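Side-chain contacts in RmpD (Hexulose-6-phosphate synthase) (PDB 3EXR), which belongs to the HUMPS family of TIM-barrel proteins and is built as a closed barrel of eight parallel strands in a two-chain assembly: residues G71-V74 and A75-A79; A92-P95 and T96-A100; D125-Q128 and Q129-D132; Y140-S143 and R144-L148; D157-K160 and V161-L164. One frame throughout, in Å; residues are numbered along the deposited sequence.

Contact 1 of 5, residues G71-V74 and A75-A79; sequences GGTV and AKNNA
Val74 O is gripped twice by Asn78 one turn further along helix 71-79, the helix that joins strands 60-67 and 85-89 of the TIM barrel in a beta-alpha-beta unit. The backbone Asn78 N donates at 3.1 Å and the side-chain Asn78 ND2 at 2.9 Å, the two donors arriving from opposite faces of the carbonyl plane. The side-chain bond is fairly straight (157° at the hydrogen) and lies close to the Asn78 amide plane. The ND2 bond should restrict rotation of the amide, while the backbone bond holds the turn. A chi1 of -72° sets Asn78 CG beside its own backbone N, from where the group leans back on the preceding turn. Val74 runs alongside it, with CG1 3.8 Å from Asn78 ND2.

This is the tight side: Val74 packs on Thr65 and Cys67 of strand 60-67 and on Met86, while Ala75 meets Ala100 and Ala103 of helix 94-107. Ala75 CB also sits 3.2 Å from Gly71 O. The other side is looser. Lys76 touches the preceding turn mainly through CB, 3.3 Å from Gly72 O, and its extended chain then leads away at an exposed position. Between these extremes, Thr73 and Asn77 point the same way towards the second subunit, where Asn77 ND2 is hydrogen-bonded to Ser15 OG of that chain; within the helix, Thr73 CG2 lies 3.8 Å from Asn77 ND2.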
# COMPACT_ATOMS: atom_id res chain seq x y z
N GLY A 71 7.77 5.10 -6.87
CA GLY A 71 7.83 3.82 -7.54
C GLY A 71 9.23 3.32 -7.77
O GLY A 71 9.51 2.15 -7.56
N GLY A 72 10.13 4.21 -8.16
CA GLY A 72 11.52 3.83 -8.40
C GLY A 72 12.21 3.34 -7.15
O GLY A 72 12.96 2.36 -7.19
N THR A 73 11.97 4.02 -6.04
CA THR A 73 12.60 3.68 -4.77
C THR A 73 12.09 2.38 -4.20
O THR A 73 12.87 1.52 -3.83
CB THR A 73 12.40 4.85 -3.74
OG1 THR A 73 13.01 6.04 -4.25
CG2 THR A 73 13.03 4.53 -2.38
N VAL A 74 10.77 2.20 -4.17
CA VAL A 74 10.19 0.99 -3.57
C VAL A 74 10.56 -0.25 -4.44
O VAL A 74 10.91 -1.32 -3.91
CB VAL A 74 8.65 1.16 -3.35
CG1 VAL A 74 7.98 -0.16 -2.85
CG2 VAL A 74 8.33 2.37 -2.44
N ALA A 75 10.51 -0.09 -5.76
CA ALA A 75 10.91 -1.17 -6.68
C ALA A 75 12.37 -1.53 -6.52
O ALA A 75 12.71 -2.70 -6.38
CB ALA A 75 10.61 -0.80 -8.13
N LYS A 76 13.25 -0.53 -6.53
CA LYS A 76 14.67 -0.78 -6.27
C LYS A 76 14.90 -1.46 -4.93
O LYS A 76 15.66 -2.42 -4.84
CB LYS A 76 15.53 0.48 -6.38
CG LYS A 76 17.03 0.20 -6.24
CD LYS A 76 17.86 1.47 -6.13
CE LYS A 76 19.33 1.19 -6.45
NZ LYS A 76 20.12 2.46 -6.35
N ASN A 77 14.24 -0.97 -3.88
CA ASN A 77 14.41 -1.56 -2.56
C ASN A 77 14.08 -3.03 -2.48
O ASN A 77 14.76 -3.78 -1.79
CB ASN A 77 13.61 -0.83 -1.49
CG ASN A 77 14.19 0.55 -1.13
OD1 ASN A 77 15.34 0.87 -1.47
ND2 ASN A 77 13.40 1.36 -0.41
N ASN A 78 13.02 -3.46 -3.19
CA ASN A 78 12.63 -4.86 -3.18
C ASN A 78 13.36 -5.69 -4.22
O ASN A 78 13.58 -6.86 -3.98
CB ASN A 78 11.12 -5.00 -3.31
CG ASN A 78 10.41 -4.58 -2.06
OD1 ASN A 78 10.30 -5.36 -1.12
ND2 ASN A 78 9.99 -3.32 -2.02
N ALA A 79 13.77 -5.09 -5.34
CA ALA A 79 14.55 -5.80 -6.37
C ALA A 79 15.94 -6.15 -5.84
O ALA A 79 16.46 -7.23 -6.13
CB ALA A 79 14.67 -4.95 -7.62

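Contact 2 of 5, residues A92-P95 and T96-A100; sequences ATIP and TMKAA
A water bridges Thr96 OG1 and the backbone of Thr93 at the start of helix 94-107. It lies 2.7 Å from Thr96 OG1 and accepts a hydrogen bond from Thr93 N at 3.2 Å. The two threonine side chains cross at about a right angle, Thr93 OG1 being 3.2 Å from Thr96 OG1. Thr93 holds the N-cap position, and with chi1 at 66° its hydroxyl oxygen stands between its own backbone N and carbonyl carbon, turned to the first helical turn.

The methyl of Thr96 faces elsewhere: Thr96 CG2 is 4.0 Å from Ala92 CB, which also meets Met97 CG at 4.1 Å. Met97 then extends straight, bringing its CE to 3.7 Å from Ala92 O and laying its chain against Trp130 of helix 124-132. On another side of the helix, Lys98 passes Ile94 at a slant, its CE 4.1 Å from Ile94 CG2. Regular main-chain bonds join the turns, the shortest being Lys98 N to Ile94 O at 2.8 Å.

The chemistry thus divides by direction: a water serves Thr93 N and Thr96 OG1 where the helix begins, Ala92 packs on Thr96 and Met97, and Met97 and Ile94 supply the apolar surface met by Trp130.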
# COMPACT_ATOMS: atom_id res chain seq x y z
N ALA A 92 -1.90 4.24 -8.20
CA ALA A 92 -0.62 4.80 -8.59
C ALA A 92 -0.70 5.42 -9.99
O ALA A 92 -1.33 4.87 -10.89
CB ALA A 92 0.46 3.74 -8.55
N THR A 93 -0.07 6.56 -10.17
CA THR A 93 -0.07 7.21 -11.47
C THR A 93 0.81 6.46 -12.46
O THR A 93 1.63 5.62 -12.07
CB THR A 93 0.46 8.63 -11.35
OG1 THR A 93 1.83 8.57 -10.98
CG2 THR A 93 -0.35 9.41 -10.30
N ILE A 94 0.64 6.78 -13.74
CA ILE A 94 1.45 6.20 -14.80
C ILE A 94 2.95 6.52 -14.59
O ILE A 94 3.76 5.62 -14.67
CB ILE A 94 0.92 6.63 -16.22
CG1 ILE A 94 -0.43 5.96 -16.51
CG2 ILE A 94 1.95 6.31 -17.30
CD1 ILE A 94 -0.37 4.46 -16.56
N PRO A 95 3.33 7.78 -14.29
CA PRO A 95 4.75 8.00 -13.97
C PRO A 95 5.31 7.14 -12.82
O PRO A 95 6.41 6.60 -12.92
CB PRO A 95 4.81 9.50 -13.65
CG PRO A 95 3.65 10.08 -14.42
CD PRO A 95 2.58 9.05 -14.31
N THR A 96 4.53 6.98 -11.76
CA THR A 96 4.94 6.11 -10.64
C THR A 96 5.12 4.65 -11.12
O THR A 96 6.12 3.98 -10.80
CB THR A 96 3.91 6.18 -9.53
OG1 THR A 96 3.94 7.47 -8.91
CG2 THR A 96 4.18 5.13 -8.46
N MET A 97 4.13 4.14 -11.87
CA MET A 97 4.23 2.76 -12.38
C MET A 97 5.40 2.57 -13.35
O MET A 97 6.11 1.57 -13.27
CB MET A 97 2.94 2.30 -13.05
CG MET A 97 1.74 2.16 -12.11
SD MET A 97 0.38 1.47 -13.03
CE MET A 97 -0.91 1.34 -11.77
N LYS A 98 5.62 3.54 -14.23
CA LYS A 98 6.79 3.47 -15.13
C LYS A 98 8.10 3.51 -14.36
O LYS A 98 9.03 2.76 -14.69
CB LYS A 98 6.78 4.61 -16.15
CG LYS A 98 5.91 4.41 -17.35
CD LYS A 98 6.20 5.51 -18.39
CE LYS A 98 5.26 5.40 -19.61
NZ LYS A 98 4.83 6.75 -20.18
N ALA A 99 8.19 4.36 -13.35
CA ALA A 99 9.44 4.45 -12.58
C ALA A 99 9.74 3.13 -11.87
O ALA A 99 10.89 2.70 -11.79
CB ALA A 99 9.39 5.60 -11.57
N ALA A 100 8.68 2.47 -11.38
CA ALA A 100 8.81 1.20 -10.68
C ALA A 100 9.24 0.13 -11.67
O ALA A 100 10.17 -0.63 -11.40
CB ALA A 100 7.49 0.82 -10.02
O HOH W 1 1.53 7.94 -7.82

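Contact 3 of 5, residues D125-Q128 and Q129-D132; sequences DQAQ and QWLD
Trp130 lays its indole against the turn before it, with the six-membered ring over Ala127 CA. That carbon is 3.7 Å from the ring centroid and 26° off the normal, a CH-pi contact, while Ala127 CB reaches Trp130 CZ3 at 3.8 Å. Gln126 O lies over the same face, 3.4 Å above the ring plane and offset toward the rim. This oxygen is also the acceptor of the Trp130 backbone N at 3.0 Å, so one residue's main chain both binds and underlies the tryptophan.

A second link lies on the exposed flank. Gln128 NE2 donates to Asp132 OD1 at 3.1 Å, with 162° at the hydrogen; the acceptor is in the amide plane, but the carboxylate is met from above its own plane. The bend of Gln128 at chi2 (65°) turns its amide along the helix to Asp132. Leu131 crosses the glutamine side chain at about a right angle, its CD1 3.9 Å from Gln128 OE1.

Beyond the helix, Trp130 packs on Ile94, Met97, Leu118 and Phe169, whereas Gln126 OE1 accepts from Thr123 N. An apolar inner side and a polar outer side of this kind are characteristic of the amphipathic helices that surround a TIM barrel, here the one between strands 113-117 and 137-141.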
# COMPACT_ATOMS: atom_id res chain seq x y z
N ASP A 125 -10.17 2.10 -19.53
CA ASP A 125 -9.33 3.16 -20.10
C ASP A 125 -8.03 3.27 -19.30
O ASP A 125 -6.95 3.38 -19.88
CB ASP A 125 -10.10 4.49 -20.16
CG ASP A 125 -11.29 4.41 -21.10
OD1 ASP A 125 -11.18 3.80 -22.18
OD2 ASP A 125 -12.39 4.90 -20.78
N GLN A 126 -8.13 3.17 -17.98
CA GLN A 126 -6.93 3.12 -17.13
C GLN A 126 -6.11 1.87 -17.46
O GLN A 126 -4.89 1.95 -17.62
CB GLN A 126 -7.32 3.13 -15.65
CG GLN A 126 -7.96 4.43 -15.15
CD GLN A 126 -8.48 4.32 -13.71
OE1 GLN A 126 -8.83 3.24 -13.25
NE2 GLN A 126 -8.52 5.45 -13.02
N ALA A 127 -6.77 0.72 -17.57
CA ALA A 127 -6.06 -0.52 -17.87
C ALA A 127 -5.26 -0.40 -19.16
O ALA A 127 -4.13 -0.87 -19.23
CB ALA A 127 -7.03 -1.70 -17.93
N GLN A 128 -5.80 0.28 -20.17
CA GLN A 128 -5.04 0.42 -21.42
C GLN A 128 -3.81 1.32 -21.20
O GLN A 128 -2.77 1.13 -21.80
CB GLN A 128 -5.94 0.96 -22.56
CG GLN A 128 -5.26 1.03 -23.92
CD GLN A 128 -4.89 -0.35 -24.45
OE1 GLN A 128 -5.74 -1.24 -24.53
NE2 GLN A 128 -3.62 -0.54 -24.76
N GLN A 129 -3.93 2.31 -20.31
CA GLN A 129 -2.79 3.14 -19.96
C GLN A 129 -1.67 2.32 -19.31
O GLN A 129 -0.50 2.52 -19.60
CB GLN A 129 -3.21 4.29 -19.06
CG GLN A 129 -4.10 5.31 -19.72
CD GLN A 129 -4.31 6.44 -18.77
OE1 GLN A 129 -3.38 7.21 -18.52
NE2 GLN A 129 -5.50 6.51 -18.18
N TRP A 130 -2.03 1.34 -18.47
CA TRP A 130 -1.02 0.48 -17.87
C TRP A 130 -0.29 -0.30 -18.97
O TRP A 130 0.93 -0.32 -18.99
CB TRP A 130 -1.61 -0.50 -16.81
CG TRP A 130 -2.48 0.18 -15.77
CD1 TRP A 130 -2.34 1.43 -15.27
CD2 TRP A 130 -3.64 -0.38 -15.15
NE1 TRP A 130 -3.34 1.70 -14.37
CE2 TRP A 130 -4.17 0.61 -14.29
CE3 TRP A 130 -4.32 -1.61 -15.26
CZ2 TRP A 130 -5.31 0.40 -13.51
CZ3 TRP A 130 -5.46 -1.80 -14.50
CH2 TRP A 130 -5.95 -0.81 -13.64
N LEU A 131 -1.04 -0.88 -19.90
CA LEU A 131 -0.44 -1.65 -21.00
C LEU A 131 0.52 -0.78 -21.80
O LEU A 131 1.64 -1.19 -22.13
CB LEU A 131 -1.52 -2.22 -21.93
CG LEU A 131 -2.40 -3.33 -21.35
CD1 LEU A 131 -3.59 -3.59 -22.24
CD2 LEU A 131 -1.66 -4.65 -21.12
N ASP A 132 0.07 0.44 -22.10
CA ASP A 132 0.87 1.38 -22.91
C ASP A 132 2.15 1.75 -22.20
O ASP A 132 3.15 2.07 -22.86
CB ASP A 132 0.08 2.65 -23.21
CG ASP A 132 -1.07 2.42 -24.16
OD1 ASP A 132 -1.15 1.35 -24.80
OD2 ASP A 132 -1.94 3.32 -24.26

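Contact 4 of 5, residues Y140-S143 and R144-L148; sequences YHQS and RDALL
Gln142 reaches from the loop after strand 137-141 across the first turn of helix 144-149, where van der Waals contacts carry most of the side-chain meeting. With CG anti to the backbone N (chi1 -162°) and the chain extended beyond it, the end of the amide meets Ala146 with NE2 and Leu147 with OE1. Its NE2 is 3.6 Å from Ala146 CB, and its OE1 is 3.5 Å from Leu147 CD1, the two side chains crossing at a slant. The NE2 group is satisfied by a hydrogen bond to Glu151 O, which helps to fix which end of the amide faces which residue.

Direct hydrogen bonding between the segments is confined to the main chain: Leu147 N donates to Ser143 O at 2.9 Å, opening the helix. Ser143 stands at the N-cap, yet its side chain makes no capping bond; its OG is bonded instead to Asp157 OD1.

Water supplies the next link. One molecule accepts from Arg144 NE at 2.9 Å and donates to Gln142 O at 2.5 Å, an unusually short distance whose exact length is best read with caution.

The charged group is Arg144, whose chain bends at chi2 and chi3, both 55°, and so curls back towards the strand. The edge of its guanidinium comes near His141, NH2 lying 4.5 Å from His141 CD2. The same nitrogen forms a salt bridge with Asp69 of the second subunit.

Strand 137-141 pairs with strand 170-174, Tyr140 bonding to the backbones of Ser172 and Thr174, and the turn described here leads from the barrel wall out to helix 144-149, with helix 155-167 alongside.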
# COMPACT_ATOMS: atom_id res chain seq x y z
N TYR A 140 -6.75 -9.67 -10.02
CA TYR A 140 -8.19 -9.53 -9.86
C TYR A 140 -8.68 -10.35 -8.66
O TYR A 140 -8.39 -11.54 -8.58
CB TYR A 140 -8.93 -9.96 -11.15
CG TYR A 140 -10.38 -9.56 -11.17
CD1 TYR A 140 -10.80 -8.42 -11.86
CD2 TYR A 140 -11.34 -10.29 -10.45
CE1 TYR A 140 -12.13 -8.01 -11.84
CE2 TYR A 140 -12.67 -9.88 -10.42
CZ TYR A 140 -13.05 -8.74 -11.13
OH TYR A 140 -14.36 -8.34 -11.13
N HIS A 141 -9.40 -9.70 -7.74
CA HIS A 141 -9.95 -10.30 -6.53
C HIS A 141 -11.41 -10.64 -6.69
O HIS A 141 -12.19 -9.82 -7.21
CB HIS A 141 -9.84 -9.32 -5.36
CG HIS A 141 -8.43 -9.05 -4.93
ND1 HIS A 141 -7.55 -8.27 -5.66
CD2 HIS A 141 -7.75 -9.46 -3.85
CE1 HIS A 141 -6.39 -8.22 -5.03
NE2 HIS A 141 -6.49 -8.95 -3.93
N GLN A 142 -11.82 -11.82 -6.22
CA GLN A 142 -13.25 -12.10 -6.16
C GLN A 142 -13.98 -10.96 -5.44
O GLN A 142 -13.50 -10.40 -4.43
CB GLN A 142 -13.55 -13.43 -5.48
CG GLN A 142 -14.96 -13.88 -5.83
CD GLN A 142 -15.46 -15.10 -5.08
OE1 GLN A 142 -14.76 -15.67 -4.23
NE2 GLN A 142 -16.70 -15.51 -5.38
N SER A 143 -15.15 -10.59 -5.95
CA SER A 143 -15.97 -9.60 -5.28
C SER A 143 -16.12 -10.00 -3.81
O SER A 143 -16.44 -11.17 -3.52
CB SER A 143 -17.33 -9.50 -5.98
OG SER A 143 -17.13 -8.80 -7.21
N ARG A 144 -15.81 -9.06 -2.91
CA ARG A 144 -15.62 -9.38 -1.49
C ARG A 144 -16.88 -9.91 -0.84
O ARG A 144 -16.82 -10.79 0.02
CB ARG A 144 -15.11 -8.14 -0.76
CG ARG A 144 -14.69 -8.33 0.71
CD ARG A 144 -13.64 -9.41 0.97
NE ARG A 144 -12.39 -9.31 0.20
CZ ARG A 144 -11.32 -8.58 0.53
NH1 ARG A 144 -11.31 -7.80 1.61
NH2 ARG A 144 -10.23 -8.62 -0.25
N ASP A 145 -18.04 -9.37 -1.25
CA ASP A 145 -19.33 -9.84 -0.75
C ASP A 145 -19.54 -11.32 -1.03
O ASP A 145 -19.95 -12.08 -0.15
CB ASP A 145 -20.49 -9.05 -1.37
CG ASP A 145 -20.58 -7.64 -0.84
OD1 ASP A 145 -21.10 -6.77 -1.59
OD2 ASP A 145 -20.16 -7.34 0.29
N ALA A 146 -19.28 -11.71 -2.28
CA ALA A 146 -19.38 -13.10 -2.71
C ALA A 146 -18.35 -13.99 -2.02
O ALA A 146 -18.63 -15.14 -1.65
CB ALA A 146 -19.22 -13.18 -4.23
N LEU A 147 -17.14 -13.46 -1.84
CA LEU A 147 -16.07 -14.17 -1.17
C LEU A 147 -16.47 -14.46 0.27
O LEU A 147 -16.42 -15.61 0.72
CB LEU A 147 -14.78 -13.35 -1.20
CG LEU A 147 -13.52 -13.99 -0.60
CD1 LEU A 147 -13.38 -15.45 -1.05
CD2 LEU A 147 -12.31 -13.20 -0.99
N LEU A 148 -16.90 -13.42 0.99
CA LEU A 148 -17.28 -13.57 2.39
C LEU A 148 -18.46 -14.54 2.57
O LEU A 148 -18.51 -15.28 3.56
CB LEU A 148 -17.56 -12.20 3.04
CG LEU A 148 -16.38 -11.28 3.43
CD1 LEU A 148 -16.85 -10.26 4.44
CD2 LEU A 148 -15.13 -12.02 3.98
O HOH W 2 -11.93 -10.12 -2.53

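Contact 5 of 5, residues D157-K160 and V161-L164; sequences DLNK and VKKL
Val161 N donates to Asp157 O across one turn of helix 155-167, an outer helix of the TIM barrel, and with a 176° angle at the hydrogen this 3.1 Å bond is almost straight. The next three turn-to-turn bonds follow in order: Lys162 N to Leu158 O, at 2.8 Å the shortest of the four, then Lys163 N to Asn159 O and Leu164 N to Lys160 O. All four carbonyls of residues 157-160 and all four amides of residues 161-164 are therefore paired.

Several polar side chains find partners beyond the two segments. Both carboxylate oxygens of buried Asp157 are hydrogen-bonded, OD1 taking Tyr140 OH among its partners. Lys160 makes a cation-pi contact with Trp122 and Lys163 one with Tyr124, so two ammonium groups are placed against aromatic rings. Such contacts would be expected to favour the charged form of both lysines.

Carbons fill in around the paired carbonyls. Val161 CG2 sits 3.4 Å from Asp157 O, while the Val161 side chain packs on Val171 and Val173 of strand 170-174 and on Tyr140. Leu164 CG comes 3.4 Å from Lys160 O; its side chain meets Val171 too.

On the exposed flank Lys162 lies back along the previous turn. Its CG stands beside the backbone N (chi1 -74°), and the chain then runs extended past Leu158, close to Asn159. Lys162 CG is 3.3 Å and Lys162 CD 3.4 Å from Leu158 O, the oxygen that also accepts the lysine's own backbone N-H.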
# COMPACT_ATOMS: atom_id res chain seq x y z
N ASP A 157 -17.76 -11.14 -12.37
CA ASP A 157 -16.32 -11.22 -12.10
C ASP A 157 -15.62 -11.93 -13.24
O ASP A 157 -14.59 -11.45 -13.71
CB ASP A 157 -16.01 -11.95 -10.78
CG ASP A 157 -16.10 -11.04 -9.52
OD1 ASP A 157 -16.07 -9.81 -9.63
OD2 ASP A 157 -16.24 -11.56 -8.40
N LEU A 158 -16.17 -13.07 -13.68
CA LEU A 158 -15.57 -13.79 -14.79
C LEU A 158 -15.48 -12.93 -16.07
O LEU A 158 -14.47 -12.97 -16.77
CB LEU A 158 -16.28 -15.13 -15.01
CG LEU A 158 -16.10 -16.06 -13.80
CD1 LEU A 158 -17.01 -17.24 -13.96
CD2 LEU A 158 -14.67 -16.53 -13.60
N ASN A 159 -16.51 -12.15 -16.35
CA ASN A 159 -16.51 -11.28 -17.52
C ASN A 159 -15.37 -10.27 -17.51
O ASN A 159 -14.77 -9.98 -18.55
CB ASN A 159 -17.82 -10.51 -17.64
CG ASN A 159 -18.97 -11.34 -18.16
OD1 ASN A 159 -20.15 -10.97 -17.99
ND2 ASN A 159 -18.65 -12.47 -18.79
N LYS A 160 -15.10 -9.71 -16.35
CA LYS A 160 -14.02 -8.73 -16.22
C LYS A 160 -12.65 -9.38 -16.38
O LYS A 160 -11.77 -8.86 -17.06
CB LYS A 160 -14.15 -7.95 -14.91
CG LYS A 160 -15.49 -7.20 -14.78
CD LYS A 160 -15.46 -6.13 -13.71
CE LYS A 160 -14.65 -4.93 -14.14
NZ LYS A 160 -14.79 -3.82 -13.13
N VAL A 161 -12.47 -10.54 -15.76
CA VAL A 161 -11.26 -11.33 -15.98
C VAL A 161 -11.08 -11.60 -17.46
O VAL A 161 -10.00 -11.38 -18.00
CB VAL A 161 -11.25 -12.61 -15.13
CG1 VAL A 161 -10.06 -13.49 -15.51
CG2 VAL A 161 -11.24 -12.23 -13.62
N LYS A 162 -12.13 -12.09 -18.12
CA LYS A 162 -12.05 -12.38 -19.54
C LYS A 162 -11.66 -11.17 -20.37
O LYS A 162 -10.83 -11.28 -21.28
CB LYS A 162 -13.37 -12.96 -20.04
CG LYS A 162 -13.60 -14.37 -19.59
CD LYS A 162 -15.07 -14.74 -19.66
CE LYS A 162 -15.32 -16.14 -19.15
NZ LYS A 162 -16.76 -16.61 -19.37
N LYS A 163 -12.24 -10.02 -20.04
CA LYS A 163 -11.98 -8.80 -20.80
C LYS A 163 -10.54 -8.31 -20.63
O LYS A 163 -9.92 -7.87 -21.59
CB LYS A 163 -12.97 -7.70 -20.42
CG LYS A 163 -12.77 -6.36 -21.18
CD LYS A 163 -12.88 -6.51 -22.70
CE LYS A 163 -13.68 -5.35 -23.34
NZ LYS A 163 -13.04 -4.01 -23.24
N LEU A 164 -10.02 -8.39 -19.41
CA LEU A 164 -8.62 -8.02 -19.19
C LEU A 164 -7.65 -8.91 -19.95
O LEU A 164 -6.67 -8.44 -20.52
CB LEU A 164 -8.29 -8.02 -17.70
CG LEU A 164 -8.94 -6.99 -16.82
CD1 LEU A 164 -8.72 -7.39 -15.38
CD2 LEU A 164 -8.39 -5.57 -17.09

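Followed from the N terminus, the five contacts come strictly in series; each is one unbroken stretch, so none encloses a loop and none nests in or crosses another. They trace a path round the barrel. Contact 1 touches contact 2 where Ala75 CB meets Ala100 O (3.3 Å), joining helices 71-79 and 94-107. Contact 2 reaches contact 3 through Met97 SD on Trp130 CD1 (3.5 Å), adding helix 124-132. Contact 3 meets contact 5 more lightly, at Ala127 CB and Leu164 CD2. Contact 4 joins the end of strand 137-141 and the start of helix 144-149 to helix 155-167 of contact 5, through probable hydrogen bonds of Tyr140 OH and Ser143 OG with Asp157 OD1.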